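Local coordinates for ribose-phosphate pyrophosphokinase (Thermus thermophilus, PDB 7PN0), which catalyses the transfer of a diphosphate group from ATP to ribose 5-phosphate, yielding phosphoribosyl diphosphate for nucleotide synthesis, at residues A[125-130]-A[144-149]; A[269-274]-A[284-289]. All coordinates share one frame; numbering follows the deposited sequence.

Contact 1 (A[125-130]-A[144-149]); sequences TMTLHS and LSAEPV. With ADP (adenosine-5'-diphosphate), chain C; SO4 (sulfate ion), chain F.
Met126 lies between two backbone hydrogen bonds that tie the end of strand 122-126 to Leu144 on the neighbouring parallel strand. Leu144 N gives its hydrogen to Thr125 O at 2.8 Å, and Leu144 O takes the hydrogen of Thr127 N at 3.1 Å. The packed part of the contact is apolar. With CG anti to the backbone N (chi1 173°), the Met126 chain runs out over the segment 144-149 and bends at its last torsion; its CE comes 3.9 Å from Leu144 CB, the two side chains crossing at about a right angle, while SD faces the methyl of Ala146. Leu289 and Phe290 of helix 287-299 cover this thioether. Both strands belong to the five-stranded parallel sheet of the N-terminal domain, a PRTase-like fold, and the chain turns from the second strand straight into helix 147-157, where Ser145 OG caps Glu147 N. The polar side, where Ser145 is partly exposed, gathers at the strand ends around a sulfate ion probably from the crystallisation liquor. Sulfate O2 is gripped twice, by Thr127 OG1 at 2.6 Å and by Ala146 N at 2.9 Å, and Ser145 OG donates to O1; Arg175 NE also bonds the sulfate, and Thr247 OG1 bonds Thr127 OG1. The loose end lies where the loop leaves the segment 144-149 and carries the partly exposed His129 to the nucleotide: NE2 donates to ADP O2B at 2.7 Å with the terminal phosphorus in the plane of the ring. Asp219 is bonded to ND1, and with both nitrogens held the ring has little freedom to turn. Ending at CB, an alanine here would probably deprive the beta-phosphate of this donor and leave Asp219 OD2 without its ring partner.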
loop_
_atom_site.group_PDB
_atom_site.type_symbol
_atom_site.label_atom_id
_atom_site.label_comp_id
_atom_site.label_asym_id
_atom_site.label_seq_id
_atom_site.Cartn_x
_atom_site.Cartn_y
_atom_site.Cartn_z
ATOM N N THR A 125 23.213 5.703 -6.515
ATOM C CA THR A 125 23.902 6.567 -5.542
ATOM C C THR A 125 25.346 6.111 -5.428
ATOM O O THR A 125 25.690 5.071 -5.958
ATOM C CB THR A 125 23.132 6.636 -4.214
ATOM O OG1 THR A 125 23.703 7.610 -3.350
ATOM C CG2 THR A 125 23.072 5.329 -3.457
ATOM N N MET A 126 26.124 6.824 -4.630
ATOM C CA MET A 126 27.559 6.492 -4.467
ATOM C C MET A 126 27.932 6.712 -3.008
ATOM O O MET A 126 27.478 7.684 -2.420
ATOM C CB MET A 126 28.445 7.321 -5.390
ATOM C CG MET A 126 29.936 7.135 -5.142
ATOM S SD MET A 126 30.930 8.073 -6.364
ATOM C CE MET A 126 30.891 6.953 -7.751
ATOM N N THR A 127 28.760 5.838 -2.481
ATOM C CA THR A 127 29.325 5.973 -1.122
ATOM C C THR A 127 28.245 6.425 -0.121
ATOM O O THR A 127 28.368 7.527 0.497
ATOM C CB THR A 127 30.563 6.875 -1.129
ATOM O OG1 THR A 127 31.466 6.469 -2.166
ATOM C CG2 THR A 127 31.256 6.837 0.217
ATOM N N LEU A 128 27.279 5.563 0.182
ATOM C CA LEU A 128 26.354 5.797 1.330
ATOM C C LEU A 128 27.153 5.851 2.622
ATOM O O LEU A 128 28.135 5.117 2.748
ATOM C CB LEU A 128 25.322 4.691 1.410
ATOM C CG LEU A 128 24.312 4.743 0.284
ATOM C CD1 LEU A 128 23.512 3.471 0.269
ATOM C CD2 LEU A 128 23.417 5.968 0.422
ATOM N N HIS A 129 26.782 6.752 3.514
ATOM C CA HIS A 129 27.463 6.951 4.816
ATOM C C HIS A 129 27.559 5.623 5.567
ATOM O O HIS A 129 28.616 5.328 6.144
ATOM C CB HIS A 129 26.710 7.986 5.647
ATOM C CG HIS A 129 27.306 8.120 7.006
ATOM N ND1 HIS A 129 28.573 8.687 7.196
ATOM C CD2 HIS A 129 26.873 7.695 8.219
ATOM C CE1 HIS A 129 28.854 8.640 8.493
ATOM N NE2 HIS A 129 27.825 8.058 9.141
ATOM N N SER A 130 26.491 4.829 5.549
ATOM C CA SER A 130 26.518 3.460 6.106
ATOM C C SER A 130 25.879 2.521 5.099
ATOM O O SER A 130 24.901 2.881 4.454
ATOM C CB SER A 130 25.894 3.401 7.462
ATOM O OG SER A 130 24.453 3.486 7.411
ATOM N N LEU A 144 27.118 2.687 -6.070
ATOM C CA LEU A 144 28.460 2.722 -6.717
ATOM C C LEU A 144 29.521 2.950 -5.633
ATOM O O LEU A 144 29.277 3.713 -4.679
ATOM C CB LEU A 144 28.485 3.857 -7.742
ATOM C CG LEU A 144 27.493 3.776 -8.895
ATOM C CD1 LEU A 144 27.659 4.947 -9.842
ATOM C CD2 LEU A 144 27.587 2.464 -9.645
ATOM N N SER A 145 30.703 2.369 -5.831
ATOM C CA SER A 145 31.891 2.580 -4.984
ATOM C C SER A 145 32.836 3.600 -5.635
ATOM O O SER A 145 33.042 3.511 -6.880
ATOM C CB SER A 145 32.599 1.288 -4.790
ATOM O OG SER A 145 33.789 1.496 -4.039
ATOM N N ALA A 146 33.402 4.487 -4.826
ATOM C CA ALA A 146 34.497 5.423 -5.209
ATOM C C ALA A 146 35.861 4.766 -5.004
ATOM O O ALA A 146 36.857 5.411 -5.368
ATOM C CB ALA A 146 34.428 6.697 -4.429
ATOM N N GLU A 147 35.915 3.534 -4.496
ATOM C CA GLU A 147 37.212 2.871 -4.209
ATOM C C GLU A 147 38.156 2.961 -5.416
ATOM O O GLU A 147 39.299 3.364 -5.253
ATOM C CB GLU A 147 37.029 1.402 -3.831
ATOM C CG GLU A 147 36.668 1.160 -2.368
ATOM C CD GLU A 147 36.659 -0.324 -2.011
ATOM O OE1 GLU A 147 37.364 -1.111 -2.678
ATOM O OE2 GLU A 147 35.952 -0.687 -1.064
ATOM N N PRO A 148 37.780 2.532 -6.648
ATOM C CA PRO A 148 38.734 2.545 -7.760
ATOM C C PRO A 148 39.201 3.968 -8.106
ATOM O O PRO A 148 40.384 4.149 -8.389
ATOM C CB PRO A 148 37.968 1.874 -8.912
ATOM C CG PRO A 148 36.911 1.043 -8.197
ATOM C CD PRO A 148 36.515 1.895 -7.023
ATOM N N VAL A 149 38.311 4.973 -8.035
ATOM C CA VAL A 149 38.677 6.338 -8.493
ATOM C C VAL A 149 39.622 6.940 -7.447
ATOM O O VAL A 149 40.595 7.659 -7.845
ATOM C CB VAL A 149 37.439 7.220 -8.753
ATOM C CG1 VAL A 149 37.818 8.684 -8.890
ATOM C CG2 VAL A 149 36.688 6.784 -10.016
HETATM P PB ADP C . 28.895 8.467 12.438
HETATM O O1B ADP C . 29.670 7.252 11.910
HETATM O O2B ADP C . 27.542 8.623 11.783
HETATM O O3B ADP C . 29.660 9.774 12.516
HETATM P PA ADP C . 27.491 8.698 14.792
HETATM O O1A ADP C . 26.192 8.150 14.285
HETATM O O2A ADP C . 27.805 8.543 16.242
HETATM O O3A ADP C . 28.682 8.050 13.966
HETATM O "O5'" ADP C . 27.660 10.247 14.330
HETATM C "C5'" ADP C . 26.507 11.017 13.872
HETATM C "C4'" ADP C . 26.565 12.447 14.378
HETATM O "O4'" ADP C . 26.172 13.330 13.286
HETATM C "C3'" ADP C . 25.615 12.803 15.533
HETATM O "O3'" ADP C . 25.193 11.695 16.323
HETATM C "C2'" ADP C . 24.353 13.213 14.783
HETATM O "O2'" ADP C . 23.573 14.076 15.566
HETATM C "C1'" ADP C . 24.912 13.894 13.535
HETATM N N9 ADP C . 24.071 13.712 12.351
HETATM C C8 ADP C . 22.990 12.864 12.196
HETATM N N7 ADP C . 22.405 12.963 11.020
HETATM C C5 ADP C . 23.137 13.945 10.369
HETATM C C6 ADP C . 23.021 14.522 9.095
HETATM N N6 ADP C . 22.103 14.137 8.209
HETATM N N1 ADP C . 23.911 15.492 8.740
HETATM C C2 ADP C . 24.849 15.834 9.633
HETATM N N3 ADP C . 25.062 15.346 10.851
HETATM C C4 ADP C . 24.157 14.413 11.180
HETATM S S SO4 F . 32.758 3.184 -0.971
HETATM O O1 SO4 F . 32.717 1.881 -1.588
HETATM O O2 SO4 F . 32.732 4.175 -2.027
HETATM O O3 SO4 F . 34.004 3.345 -0.185
HETATM O O4 SO4 F . 31.615 3.365 -0.142
#

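Contact 2 (A[269-274]-A[284-289]); sequences ATDTCP and LTVAPL
Asp271 reaches across to the turn before helix 287-299 and holds it with both carboxylate oxygens. From CB, which stays with its own strand end, the chain steps to CG between the backbone N and the carbonyl carbon (chi1 50°), and CG comes 3.7 Å from Thr285 CA. Beyond it the oxygens divide: OD1 accepts from Val286 N at 2.9 Å and also lies against Val286 CG2, whereas OD2 receives the hydroxyl hydrogen of Thr285 OG1 at 2.7 Å. Each donor arrives on the syn side, 23° out of the carboxylate plane, so the group is pinned at both ends and cannot easily turn. Thr285 OG1 in turn accepts from Ala287 N in an ST turn. Next to this grip, Thr270 CG2 packs on Val286 CG1 at 3.5 Å, the side chains crossing at about a right angle, and Leu284 N bonds to Ala269 O. Thr270 OG1 forms a second ST turn with Thr272 N and also bonds to Thr247 O. The arrangement lies at the ends of two adjacent parallel strands of the C-terminal domain's mixed sheet, the last of which leads into helix 287-299, a strand-to-helix connection of the PRTase-like fold.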
loop_
_atom_site.group_PDB
_atom_site.type_symbol
_atom_site.label_atom_id
_atom_site.label_comp_id
_atom_site.label_asym_id
_atom_site.label_seq_id
_atom_site.Cartn_x
_atom_site.Cartn_y
_atom_site.Cartn_z
ATOM N N ALA A 269 38.369 15.035 -3.678
ATOM C CA ALA A 269 36.995 14.526 -3.516
ATOM C C ALA A 269 36.392 14.426 -4.901
ATOM O O ALA A 269 36.934 15.051 -5.838
ATOM C CB ALA A 269 36.234 15.421 -2.607
ATOM N N THR A 270 35.333 13.635 -5.060
ATOM C CA THR A 270 34.655 13.540 -6.361
ATOM C C THR A 270 33.790 14.799 -6.548
ATOM O O THR A 270 33.731 15.710 -5.643
ATOM C CB THR A 270 33.829 12.246 -6.466
ATOM O OG1 THR A 270 32.637 12.501 -5.710
ATOM C CG2 THR A 270 34.590 11.017 -6.034
ATOM N N ASP A 271 33.046 14.806 -7.642
ATOM C CA ASP A 271 32.128 15.907 -7.983
ATOM C C ASP A 271 30.694 15.445 -7.703
ATOM O O ASP A 271 29.776 16.003 -8.298
ATOM C CB ASP A 271 32.358 16.415 -9.410
ATOM C CG ASP A 271 32.416 15.372 -10.518
ATOM O OD1 ASP A 271 32.276 14.167 -10.227
ATOM O OD2 ASP A 271 32.607 15.782 -11.690
ATOM N N THR A 272 30.470 14.476 -6.813
ATOM C CA THR A 272 29.066 14.167 -6.382
ATOM C C THR A 272 28.399 15.459 -5.881
ATOM O O THR A 272 27.161 15.644 -6.052
ATOM C CB THR A 272 28.997 13.092 -5.282
ATOM O OG1 THR A 272 29.815 13.490 -4.194
ATOM C CG2 THR A 272 29.400 11.706 -5.714
ATOM N N CYS A 273 29.188 16.318 -5.238
ATOM C CA CYS A 273 28.831 17.688 -4.826
ATOM C C CYS A 273 29.648 18.646 -5.672
ATOM O O CYS A 273 30.791 18.339 -6.014
ATOM C CB CYS A 273 29.179 17.938 -3.366
ATOM S SG CYS A 273 28.400 16.713 -2.276
ATOM N N PRO A 274 29.084 19.800 -6.053
ATOM C CA PRO A 274 29.814 20.758 -6.890
ATOM C C PRO A 274 31.097 21.170 -6.181
ATOM O O PRO A 274 31.055 21.573 -5.027
ATOM C CB PRO A 274 28.859 21.945 -7.015
ATOM C CG PRO A 274 27.496 21.311 -6.855
ATOM C CD PRO A 274 27.681 20.197 -5.846
ATOM N N LEU A 284 37.975 14.653 -8.479
ATOM C CA LEU A 284 38.044 13.320 -9.106
ATOM C C LEU A 284 36.662 13.087 -9.729
ATOM O O LEU A 284 35.686 12.802 -8.986
ATOM C CB LEU A 284 38.372 12.238 -8.068
ATOM C CG LEU A 284 39.495 12.540 -7.067
ATOM C CD1 LEU A 284 39.611 11.414 -6.043
ATOM C CD2 LEU A 284 40.839 12.759 -7.790
ATOM N N THR A 285 36.527 13.283 -11.028
ATOM C CA THR A 285 35.178 13.266 -11.644
ATOM C C THR A 285 34.612 11.834 -11.611
ATOM O O THR A 285 35.334 10.866 -11.869
ATOM C CB THR A 285 35.144 13.909 -13.028
ATOM O OG1 THR A 285 33.736 13.919 -13.284
ATOM C CG2 THR A 285 35.927 13.168 -14.086
ATOM N N VAL A 286 33.334 11.710 -11.262
ATOM C CA VAL A 286 32.615 10.412 -11.301
ATOM C C VAL A 286 31.508 10.514 -12.347
ATOM O O VAL A 286 30.719 9.573 -12.442
ATOM C CB VAL A 286 32.080 10.019 -9.908
ATOM C CG1 VAL A 286 33.220 9.612 -8.989
ATOM C CG2 VAL A 286 31.269 11.130 -9.293
ATOM N N ALA A 287 31.463 11.577 -13.139
ATOM C CA ALA A 287 30.494 11.660 -14.265
ATOM C C ALA A 287 30.607 10.438 -15.181
ATOM O O ALA A 287 29.594 9.819 -15.548
ATOM C CB ALA A 287 30.690 12.969 -15.009
ATOM N N PRO A 288 31.822 9.975 -15.579
ATOM C CA PRO A 288 31.916 8.819 -16.463
ATOM C C PRO A 288 31.412 7.514 -15.836
ATOM O O PRO A 288 30.807 6.723 -16.503
ATOM C CB PRO A 288 33.414 8.684 -16.799
ATOM C CG PRO A 288 33.954 10.094 -16.521
ATOM C CD PRO A 288 33.132 10.615 -15.338
ATOM N N LEU A 289 31.637 7.336 -14.546
ATOM C CA LEU A 289 31.154 6.123 -13.849
ATOM C C LEU A 289 29.637 6.190 -13.708
ATOM O O LEU A 289 28.969 5.182 -13.964
ATOM C CB LEU A 289 31.823 5.981 -12.491
ATOM C CG LEU A 289 31.424 4.716 -11.722
ATOM C CD1 LEU A 289 31.679 3.449 -12.541
ATOM C CD2 LEU A 289 32.125 4.661 -10.394
#

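How the contacts relate
The two contacts follow one another along the chain, with centres about 11 Å apart, and each joins the end of a parallel strand to the start of a helix after the neighbouring strand, one in each of the two sheets. They pack directly: Met126 CE of contact 1 lies 3.7 Å from Val286 CG1 and equally near Leu289 CD2 of contact 2, while Val149 CG1 meets Leu284 CB at 3.7 Å. Thr247 bridges them too, its hydroxyl bonded to Thr127 and its carbonyl to Thr270. Contact 1 alone holds a residue of the ADP pocket, His129; the apolar junction between the two domains' sheets, where Val286 and Leu289 pack on Met126, lies away from that nucleotide.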